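Local coordinates for protein PHOX (Pseudomonas fluorescens, PDB 4A9V) that hydrolyses phosphate monoesters as an alkaline phosphatase of the PhoX family, using an iron-calcium cofactor held in a beta-propeller, at residues 121-126 and 135-140; 74-79 and 253-258. All coordinates share one frame; numbering follows the deposited sequence. Where two conformers were deposited one is given.

Contact 1 and contact 2 lie about 10 Å apart (centres) and both reach the same four-stranded antiparallel sheet, a pairing that illustrates how chemistry follows place in a beta-propeller. Contact 1 is buried and local, joining the neighbouring strands 118-127 and 130-144 where the latter is interrupted, and it relies on polar side chains that bond to backbone and to one another. Contact 2 is partly buried and brings together residues distant in sequence: the edge strand 68-76 with its turn, and the loop 253-258, which links two strands of another sheet. It is held by aromatic and proline surfaces. Tyr139 joins the two, its ring packing against Phe76.

Contact 1 of 2, residues 121-126 and 135-140; sequences VIEVQR and QGSRYN
Glu123 reaches across to Ser137 with its CG pointing away from the main-chain N (chi1 180°) and the chain beyond extended, which carries OE1 to 2.6 Å from Ser137 OG. The serine hydroxyl donates to the anti side of the carboxylate, slightly out of its plane. The same OG accepts from the backbone N of Tyr139 at 3.1 Å, closing an ST turn inside the type I turn Ser137-Asn140. Glu123 OE1 also lies at the edge of the Tyr139 ring, near its plane, 4.1 Å from CD2. On the far oxygen, Gln125 NE2 approaches Glu123 OE2 from above the carboxylate plane at 2.7 Å, and Arg82 adds a salt bridge to it.

Asn140 works the other way, side chain to backbone: its OD1 accepts from Glu123 N at 2.9 Å, the donor standing nearly in line with the C=O bond (164°). Its ND2 bonds to the carbonyls of Leu42 and Val134, so the amide is fixed in rotation. Beside it, Asn140 CA makes a C-H contact with Val121 O at 3.2 Å. In this way an amide bridges a hairpin whose second strand is locally irregular. With an alanine here instead of Glu123, Ser137 OG would probably lose its acceptor, and Arg82 and Gln125 the carboxylate they share. Gripped on both oxygens, the buried carboxylate is probably kept ionised by the arginine and its hydrogen-bond donors.

Contact 2 of 2, residues 74-79 and 253-258; sequences FEFPGE and DPFDPQ. With EDO (1,2-ethanediol), chain O.
Phe255 thrusts its ring between Phe74, Phe76 and Pro77, and its far end does most of the touching. Its CG lies anti to the carbonyl carbon (chi1 -70°), directing CE1, CZ and CE2 at the strand. The edge of the Phe255 ring turns toward the face of Phe76 in a T-shaped pair, centroids 5.7 Å apart and planes at 66°. Pro77 meets the ring at one corner, its CD 3.8 Å from Phe255 CE1. At the other corner Phe255 CE2 rests against Phe74 CB at 3.8 Å, while CZ comes up to the carbonyl Glu75 O.

The arrangement joins an edge strand of one propeller sheet, where it runs into the type II turn Phe76-Glu79, to the loop linking strands 249-252 and 262-264 of another sheet. That loop folds as a type I turn, Asp253-Asp256, and an Asx turn, with Asp253 OD1 accepting from Phe255 N at 3.0 Å, probably helps to set the two residues that face the strand.

Pro254 is the second of them: its CG sits over the centre of the Phe74 ring, a CH-pi contact 4.0 Å from the centroid and 7° off the normal. Leu84 of strand 82-89 touches both Pro254 and Phe255. Lys183 makes a cation-pi contact with Phe74. A 1,2-ethanediol, probably from the crystallisation liquor, accepts a nearly straight bond from Glu75 N to its O1 at 2.8 Å and is also bonded to Lys183 NZ.

Contact 1 of 2, residues 121-126 and 135-140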
ATOM      1  N   VAL A 121      -1.030 -14.904   5.471  1.00  6.96           N
ATOM      2  CA  VAL A 121       0.076 -15.656   4.888  1.00  7.50           C
ATOM      3  C   VAL A 121      -0.462 -16.990   4.393  1.00  6.93           C
ATOM      4  O   VAL A 121      -1.177 -17.678   5.126  1.00  7.61           O
ATOM      5  CB  VAL A 121       1.197 -15.916   5.915  1.00  7.78           C
ATOM      6  CG1 VAL A 121       2.355 -16.664   5.269  1.00  8.27           C
ATOM      7  CG2 VAL A 121       1.678 -14.613   6.531  1.00  9.53           C
ATOM      8  N   ILE A 122      -0.199 -17.290   3.123  1.00  6.73           N
ATOM      9  CA  ILE A 122      -0.677 -18.523   2.512  1.00  7.41           C
ATOM     10  C   ILE A 122       0.436 -19.232   1.761  1.00  7.04           C
ATOM     11  O   ILE A 122       1.347 -18.597   1.236  1.00  8.25           O
ATOM     12  CB  ILE A 122      -1.865 -18.273   1.559  1.00  7.33           C
ATOM     13  CG1 ILE A 122      -1.452 -17.435   0.344  1.00  8.28           C
ATOM     14  CG2 ILE A 122      -3.027 -17.638   2.313  1.00  8.44           C
ATOM     15  CD1 ILE A 122      -2.554 -17.296  -0.689  1.00 10.23           C
ATOM     16  N   GLU A 123       0.348 -20.556   1.695  1.00  6.95           N
ATOM     17  CA  GLU A 123       1.160 -21.336   0.781  1.00  7.48           C
ATOM     18  C   GLU A 123       0.441 -21.510  -0.543  1.00  7.64           C
ATOM     19  O   GLU A 123      -0.763 -21.787  -0.580  1.00  8.10           O
ATOM     20  CB  GLU A 123       1.488 -22.703   1.383  1.00  8.57           C
ATOM     21  CG  GLU A 123       2.333 -23.547   0.440  1.00  9.41           C
ATOM     22  CD  GLU A 123       2.733 -24.902   0.978  1.00 11.14           C
ATOM     23  OE1 GLU A 123       2.812 -25.068   2.210  1.00 12.85           O
ATOM     24  OE2 GLU A 123       3.135 -25.743   0.149  1.00 15.01           O
ATOM     25  N   VAL A 124       1.205 -21.395  -1.627  1.00  7.09           N
ATOM     26  CA  VAL A 124       0.740 -21.783  -2.946  1.00  7.74           C
ATOM     27  C   VAL A 124       1.676 -22.840  -3.521  1.00  8.02           C
ATOM     28  O   VAL A 124       2.869 -22.878  -3.210  1.00  8.29           O
ATOM     29  CB  VAL A 124       0.625 -20.566  -3.892  1.00  8.35           C
ATOM     30  CG1 VAL A 124      -0.457 -19.628  -3.392  1.00  9.18           C
ATOM     31  CG2 VAL A 124       1.946 -19.826  -4.019  1.00  8.71           C
ATOM     32  N   GLN A 125       1.118 -23.724  -4.334  1.00  8.17           N
ATOM     33  CA  GLN A 125       1.878 -24.799  -4.951  1.00  8.90           C
ATOM     34  C   GLN A 125       1.498 -24.861  -6.417  1.00  9.37           C
ATOM     35  O   GLN A 125       0.337 -24.663  -6.780  1.00 10.35           O
ATOM     36  CB  GLN A 125       1.559 -26.140  -4.286  1.00 12.08           C
ATOM     37  CG  GLN A 125       2.377 -26.448  -3.042  1.00 18.81           C
ATOM     38  CD  GLN A 125       2.024 -27.792  -2.427  1.00 24.23           C
ATOM     39  OE1 GLN A 125       1.341 -28.609  -3.048  1.00 22.99           O
ATOM     40  NE2 GLN A 125       2.376 -27.974  -1.156  1.00 19.27           N
ATOM     41  N   ARG A 126       2.457 -25.247  -7.239  1.00 10.34           N
ATOM     42  CA  ARG A 126       2.230 -25.329  -8.661  1.00 12.00           C
ATOM     43  C   ARG A 126       1.934 -26.765  -9.034  1.00 14.83           C
ATOM     44  O   ARG A 126       2.718 -27.671  -8.744  1.00 17.08           O
ATOM     45  CB  ARG A 126       3.445 -24.836  -9.423  1.00 14.45           C
ATOM     46  CG  ARG A 126       3.300 -25.025 -10.915  1.00 16.25           C
ATOM     47  CD  ARG A 126       4.279 -24.173 -11.685  1.00 24.81           C
ATOM     48  NE  ARG A 126       5.626 -24.211 -11.127  1.00 15.68           N
ATOM     49  CZ  ARG A 126       6.541 -23.291 -11.392  1.00 13.53           C
ATOM     50  NH1 ARG A 126       6.232 -22.289 -12.204  1.00 15.97           N
ATOM     51  NH2 ARG A 126       7.713 -23.312 -10.779  1.00 13.99           N
ATOM     52  N   GLN A 135      -4.714 -25.100   1.214  1.00  8.95           N
ATOM     53  CA  GLN A 135      -5.377 -25.066   2.509  1.00  8.89           C
ATOM     54  C   GLN A 135      -4.721 -26.090   3.430  1.00  9.47           C
ATOM     55  O   GLN A 135      -4.301 -27.154   2.977  1.00 11.01           O
ATOM     56  CB  GLN A 135      -6.871 -25.358   2.354  1.00  9.25           C
ATOM     57  CG  GLN A 135      -7.667 -25.068   3.610  1.00  8.97           C
ATOM     58  CD  GLN A 135      -9.163 -25.258   3.440  1.00  9.92           C
ATOM     59  OE1 GLN A 135      -9.692 -25.219   2.328  1.00 11.47           O
ATOM     60  NE2 GLN A 135      -9.852 -25.448   4.550  1.00 10.68           N
ATOM     61  N   GLY A 136      -4.560 -25.744   4.704  1.00  9.58           N
ATOM     62  CA  GLY A 136      -3.991 -26.674   5.672  1.00  9.94           C
ATOM     63  C   GLY A 136      -2.470 -26.683   5.751  1.00 10.41           C
ATOM     64  O   GLY A 136      -1.904 -27.427   6.546  1.00 11.43           O
ATOM     65  N   SER A 137      -1.795 -25.841   4.979  1.00  9.53           N
ATOM     66  CA  SER A 137      -0.347 -25.695   5.112  1.00  8.71           C
ATOM     67  C   SER A 137      -0.000 -25.215   6.513  1.00  8.94           C
ATOM     68  O   SER A 137      -0.644 -24.303   7.040  1.00  9.90           O
ATOM     69  CB  SER A 137       0.177 -24.696   4.093  1.00  9.44           C
ATOM     70  OG  SER A 137       1.529 -24.372   4.368  1.00  9.27           O
ATOM     71  N   ARG A 138       1.126 -25.687   7.032  1.00 10.25           N
ATOM     72  CA  ARG A 138       1.604 -25.235   8.330  1.00 10.44           C
ATOM     73  C   ARG A 138       2.032 -23.765   8.318  1.00  9.83           C
ATOM     74  O   ARG A 138       2.129 -23.140   9.371  1.00 10.72           O
ATOM     75  CB  ARG A 138       2.756 -26.118   8.810  1.00 13.60           C
ATOM     76  CG  ARG A 138       4.087 -25.823   8.146  1.00 19.44           C
ATOM     77  CD  ARG A 138       5.240 -26.543   8.839  1.00 71.86           C
ATOM     78  NE  ARG A 138       5.508 -26.016  10.177  1.00111.31           N
ATOM     79  CZ  ARG A 138       6.476 -25.144  10.463  1.00147.41           C
ATOM     80  NH1 ARG A 138       7.405 -24.859   9.556  1.00 57.43           N
ATOM     81  NH2 ARG A 138       6.624 -24.704  11.706  1.00114.09           N
ATOM     82  N   TYR A 139       2.230 -23.199   7.129  1.00  8.76           N
ATOM     83  CA  TYR A 139       2.633 -21.801   7.005  1.00  8.21           C
ATOM     84  C   TYR A 139       1.445 -20.843   6.972  1.00  8.32           C
ATOM     85  O   TYR A 139       1.619 -19.637   7.091  1.00  8.86           O
ATOM     86  CB  TYR A 139       3.502 -21.620   5.766  1.00  9.06           C
ATOM     87  CG  TYR A 139       4.834 -22.326   5.874  1.00  8.66           C
ATOM     88  CD1 TYR A 139       5.856 -21.786   6.634  1.00  9.60           C
ATOM     89  CD2 TYR A 139       5.016 -23.593   5.338  1.00 10.26           C
ATOM     90  CE1 TYR A 139       7.053 -22.454   6.796  1.00 10.97           C
ATOM     91  CE2 TYR A 139       6.192 -24.295   5.543  1.00 11.83           C
ATOM     92  CZ  TYR A 139       7.213 -23.712   6.258  1.00 12.12           C
ATOM     93  OH  TYR A 139       8.391 -24.392   6.467  1.00 16.10           O
ATOM     94  N   ASN A 140       0.247 -21.353   6.714  1.00  7.80           N
ATOM     95  CA  ASN A 140      -0.907 -20.471   6.592  1.00  7.84           C
ATOM     96  C   ASN A 140      -1.169 -19.790   7.926  1.00  7.74           C
ATOM     97  O   ASN A 140      -1.161 -20.441   8.971  1.00  8.77           O
ATOM     98  CB  ASN A 140      -2.150 -21.243   6.162  1.00  7.88           C
ATOM     99  CG  ASN A 140      -2.064 -21.762   4.742  1.00  8.08           C
ATOM    100  OD1 ASN A 140      -1.153 -21.419   3.976  1.00  8.61           O
ATOM    101  ND2 ASN A 140      -3.055 -22.559   4.363  1.00  8.48           N
TER

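Contact 2 of 2, residues 74-79 and 253-258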
ATOM      1  N   PHE A  74       7.196 -15.107  -1.821  1.00  6.56           N
ATOM      2  CA  PHE A  74       8.492 -15.582  -1.359  1.00  7.76           C
ATOM      3  C   PHE A  74       8.735 -16.973  -1.920  1.00  8.04           C
ATOM      4  O   PHE A  74       8.001 -17.909  -1.630  1.00  8.55           O
ATOM      5  CB  PHE A  74       8.511 -15.647   0.174  1.00  7.72           C
ATOM      6  CG  PHE A  74       8.399 -14.303   0.840  1.00  7.37           C
ATOM      7  CD1 PHE A  74       7.167 -13.693   1.017  1.00  7.08           C
ATOM      8  CD2 PHE A  74       9.536 -13.635   1.269  1.00  8.40           C
ATOM      9  CE1 PHE A  74       7.075 -12.438   1.591  1.00  7.20           C
ATOM     10  CE2 PHE A  74       9.449 -12.375   1.841  1.00  8.78           C
ATOM     11  CZ  PHE A  74       8.215 -11.779   2.000  1.00  7.90           C
ATOM     12  N   GLU A  75       9.789 -17.113  -2.710  1.00 10.09           N
ATOM     13  CA  GLU A  75      10.309 -18.414  -3.149  0.50 11.21           C
ATOM     14  C   GLU A  75      10.474 -19.330  -1.955  1.00 10.37           C
ATOM     15  O   GLU A  75      11.022 -18.905  -0.952  1.00 11.94           O
ATOM     16  CB  GLU A  75      11.685 -18.223  -3.792  0.50 17.13           C
ATOM     17  CG  GLU A  75      11.651 -17.539  -5.146  0.50 22.18           C
ATOM     18  CD  GLU A  75      13.004 -16.991  -5.556  0.50 53.24           C
ATOM     19  OE1 GLU A  75      13.880 -17.794  -5.938  0.50 79.63           O
ATOM     20  OE2 GLU A  75      13.188 -15.756  -5.505  0.50104.24           O
ATOM     21  N   PHE A  76      10.077 -20.590  -2.069  1.00 10.97           N
ATOM     22  CA  PHE A  76      10.266 -21.530  -0.987  1.00 10.03           C
ATOM     23  C   PHE A  76      11.628 -22.207  -1.135  1.00  9.35           C
ATOM     24  O   PHE A  76      11.881 -22.869  -2.132  1.00  9.67           O
ATOM     25  CB  PHE A  76       9.147 -22.575  -1.012  1.00 11.12           C
ATOM     26  CG  PHE A  76       8.939 -23.263   0.300  1.00 10.27           C
ATOM     27  CD1 PHE A  76       9.807 -24.254   0.716  1.00 11.96           C
ATOM     28  CD2 PHE A  76       7.923 -22.867   1.153  1.00 13.32           C
ATOM     29  CE1 PHE A  76       9.669 -24.843   1.956  1.00 14.73           C
ATOM     30  CE2 PHE A  76       7.766 -23.463   2.393  1.00 14.68           C
ATOM     31  CZ  PHE A  76       8.631 -24.467   2.784  1.00 17.17           C
ATOM     32  N   PRO A  77      12.554 -21.967  -0.195  1.00  9.94           N
ATOM     33  CA  PRO A  77      13.890 -22.535  -0.362  1.00 10.74           C
ATOM     34  C   PRO A  77      13.854 -24.049  -0.584  1.00  9.59           C
ATOM     35  O   PRO A  77      13.181 -24.767   0.146  1.00 10.31           O
ATOM     36  CB  PRO A  77      14.586 -22.174   0.957  1.00 13.03           C
ATOM     37  CG  PRO A  77      13.893 -20.929   1.404  1.00 15.13           C
ATOM     38  CD  PRO A  77      12.456 -21.145   1.021  1.00 12.42           C
ATOM     39  N   GLY A  78      14.522 -24.506  -1.639  1.00  9.32           N
ATOM     40  CA  GLY A  78      14.583 -25.923  -1.942  1.00  8.91           C
ATOM     41  C   GLY A  78      13.446 -26.500  -2.769  1.00  8.53           C
ATOM     42  O   GLY A  78      13.472 -27.691  -3.080  1.00 10.32           O
ATOM     43  N   GLU A  79      12.426 -25.701  -3.081  1.00  8.49           N
ATOM     44  CA  GLU A  79      11.200 -26.217  -3.689  0.50  9.35           C
ATOM     45  C   GLU A  79      10.654 -25.249  -4.741  1.00  8.38           C
ATOM     46  O   GLU A  79       9.873 -24.368  -4.387  1.00  9.43           O
ATOM     47  CB  GLU A  79      10.136 -26.454  -2.614  0.50 13.71           C
ATOM     48  CG  GLU A  79      10.594 -27.328  -1.455  0.50 15.87           C
ATOM     49  CD  GLU A  79      10.602 -28.803  -1.810  0.50 16.51           C
ATOM     50  OE1 GLU A  79      10.052 -29.157  -2.874  0.50 17.11           O
ATOM     51  OE2 GLU A  79      11.203 -29.602  -1.058  0.50 20.30           O
ATOM     52  N   ASP A 253       7.826 -12.470   9.620  1.00  7.38           N
ATOM     53  CA  ASP A 253       8.560 -13.590   9.049  1.00  7.89           C
ATOM     54  C   ASP A 253       7.582 -14.660   8.575  1.00  8.03           C
ATOM     55  O   ASP A 253       7.049 -15.410   9.388  1.00  8.14           O
ATOM     56  CB  ASP A 253       9.509 -14.180  10.090  1.00  8.97           C
ATOM     57  CG  ASP A 253      10.350 -15.318   9.539  1.00  9.94           C
ATOM     58  OD1 ASP A 253      10.137 -15.718   8.372  1.00  9.83           O
ATOM     59  OD2 ASP A 253      11.207 -15.844  10.289  1.00 13.30           O
ATOM     60  N   PRO A 254       7.323 -14.723   7.261  1.00  7.93           N
ATOM     61  CA  PRO A 254       6.309 -15.665   6.800  1.00  8.34           C
ATOM     62  C   PRO A 254       6.731 -17.125   6.960  1.00  8.49           C
ATOM     63  O   PRO A 254       5.889 -18.016   6.905  1.00  8.58           O
ATOM     64  CB  PRO A 254       6.146 -15.309   5.321  1.00  8.81           C
ATOM     65  CG  PRO A 254       7.467 -14.734   4.927  1.00  9.69           C
ATOM     66  CD  PRO A 254       7.968 -14.008   6.144  1.00  8.03           C
ATOM     67  N   PHE A 255       8.028 -17.377   7.099  1.00  8.16           N
ATOM     68  CA  PHE A 255       8.517 -18.744   7.236  1.00  8.49           C
ATOM     69  C   PHE A 255       8.539 -19.250   8.680  1.00  8.95           C
ATOM     70  O   PHE A 255       8.919 -20.395   8.925  1.00 11.16           O
ATOM     71  CB  PHE A 255       9.898 -18.883   6.597  1.00  9.24           C
ATOM     72  CG  PHE A 255       9.873 -18.791   5.099  1.00  9.27           C
ATOM     73  CD1 PHE A 255       9.579 -19.905   4.327  1.00 10.75           C
ATOM     74  CD2 PHE A 255      10.084 -17.582   4.459  1.00 10.65           C
ATOM     75  CE1 PHE A 255       9.504 -19.818   2.951  1.00 10.55           C
ATOM     76  CE2 PHE A 255      10.012 -17.493   3.081  1.00 11.31           C
ATOM     77  CZ  PHE A 255       9.705 -18.606   2.328  1.00 11.21           C
ATOM     78  N   ASP A 256       8.087 -18.430   9.621  1.00  9.36           N
ATOM     79  CA  ASP A 256       7.976 -18.855  11.015  1.00  9.80           C
ATOM     80  C   ASP A 256       6.582 -18.544  11.546  1.00  9.72           C
ATOM     81  O   ASP A 256       6.306 -17.428  11.975  1.00  9.11           O
ATOM     82  CB  ASP A 256       9.021 -18.152  11.887  1.00 12.07           C
ATOM     83  CG  ASP A 256       8.964 -18.589  13.340  1.00 14.44           C
ATOM     84  OD1 ASP A 256       8.091 -19.417  13.685  1.00 14.45           O
ATOM     85  OD2 ASP A 256       9.742 -18.039  14.150  1.00 21.32           O
ATOM     86  N   PRO A 257       5.668 -19.510  11.450  1.00  9.88           N
ATOM     87  CA  PRO A 257       4.268 -19.205  11.733  1.00 10.40           C
ATOM     88  C   PRO A 257       3.958 -18.974  13.209  1.00 10.35           C
ATOM     89  O   PRO A 257       2.850 -18.567  13.536  1.00 13.27           O
ATOM     90  CB  PRO A 257       3.510 -20.430  11.198  1.00 13.75           C
ATOM     91  CG  PRO A 257       4.532 -21.493  11.019  1.00 20.38           C
ATOM     92  CD  PRO A 257       5.844 -20.816  10.796  1.00 12.02           C
ATOM     93  N   GLN A 258       4.945 -19.157  14.082  1.00  9.91           N
ATOM     94  CA  GLN A 258       4.773 -18.830  15.492  1.00 12.05           C
ATOM     95  C   GLN A 258       5.543 -17.574  15.899  1.00 11.16           C
ATOM     96  O   GLN A 258       5.596 -17.237  17.077  1.00 14.29           O
ATOM     97  CB  GLN A 258       5.185 -20.013  16.366  1.00 15.15           C
ATOM     98  CG  GLN A 258       4.194 -21.168  16.323  1.00 19.11           C
ATOM     99  CD  GLN A 258       4.290 -21.978  15.046  1.00 19.52           C
ATOM    100  OE1 GLN A 258       5.382 -22.366  14.624  1.00 21.95           O
ATOM    101  NE2 GLN A 258       3.141 -22.291  14.454  1.00 26.80           N
TER
HETATM  102  C1  EDO O 909      12.383 -15.263  -2.601  1.00 69.39           C
HETATM  103  O1  EDO O 909      11.223 -14.908  -3.541  1.00119.84           O
HETATM  104  C2  EDO O 909      12.316 -14.352  -1.370  1.00 27.47           C
HETATM  105  O2  EDO O 909      12.809 -15.058  -0.217  1.00 88.67           O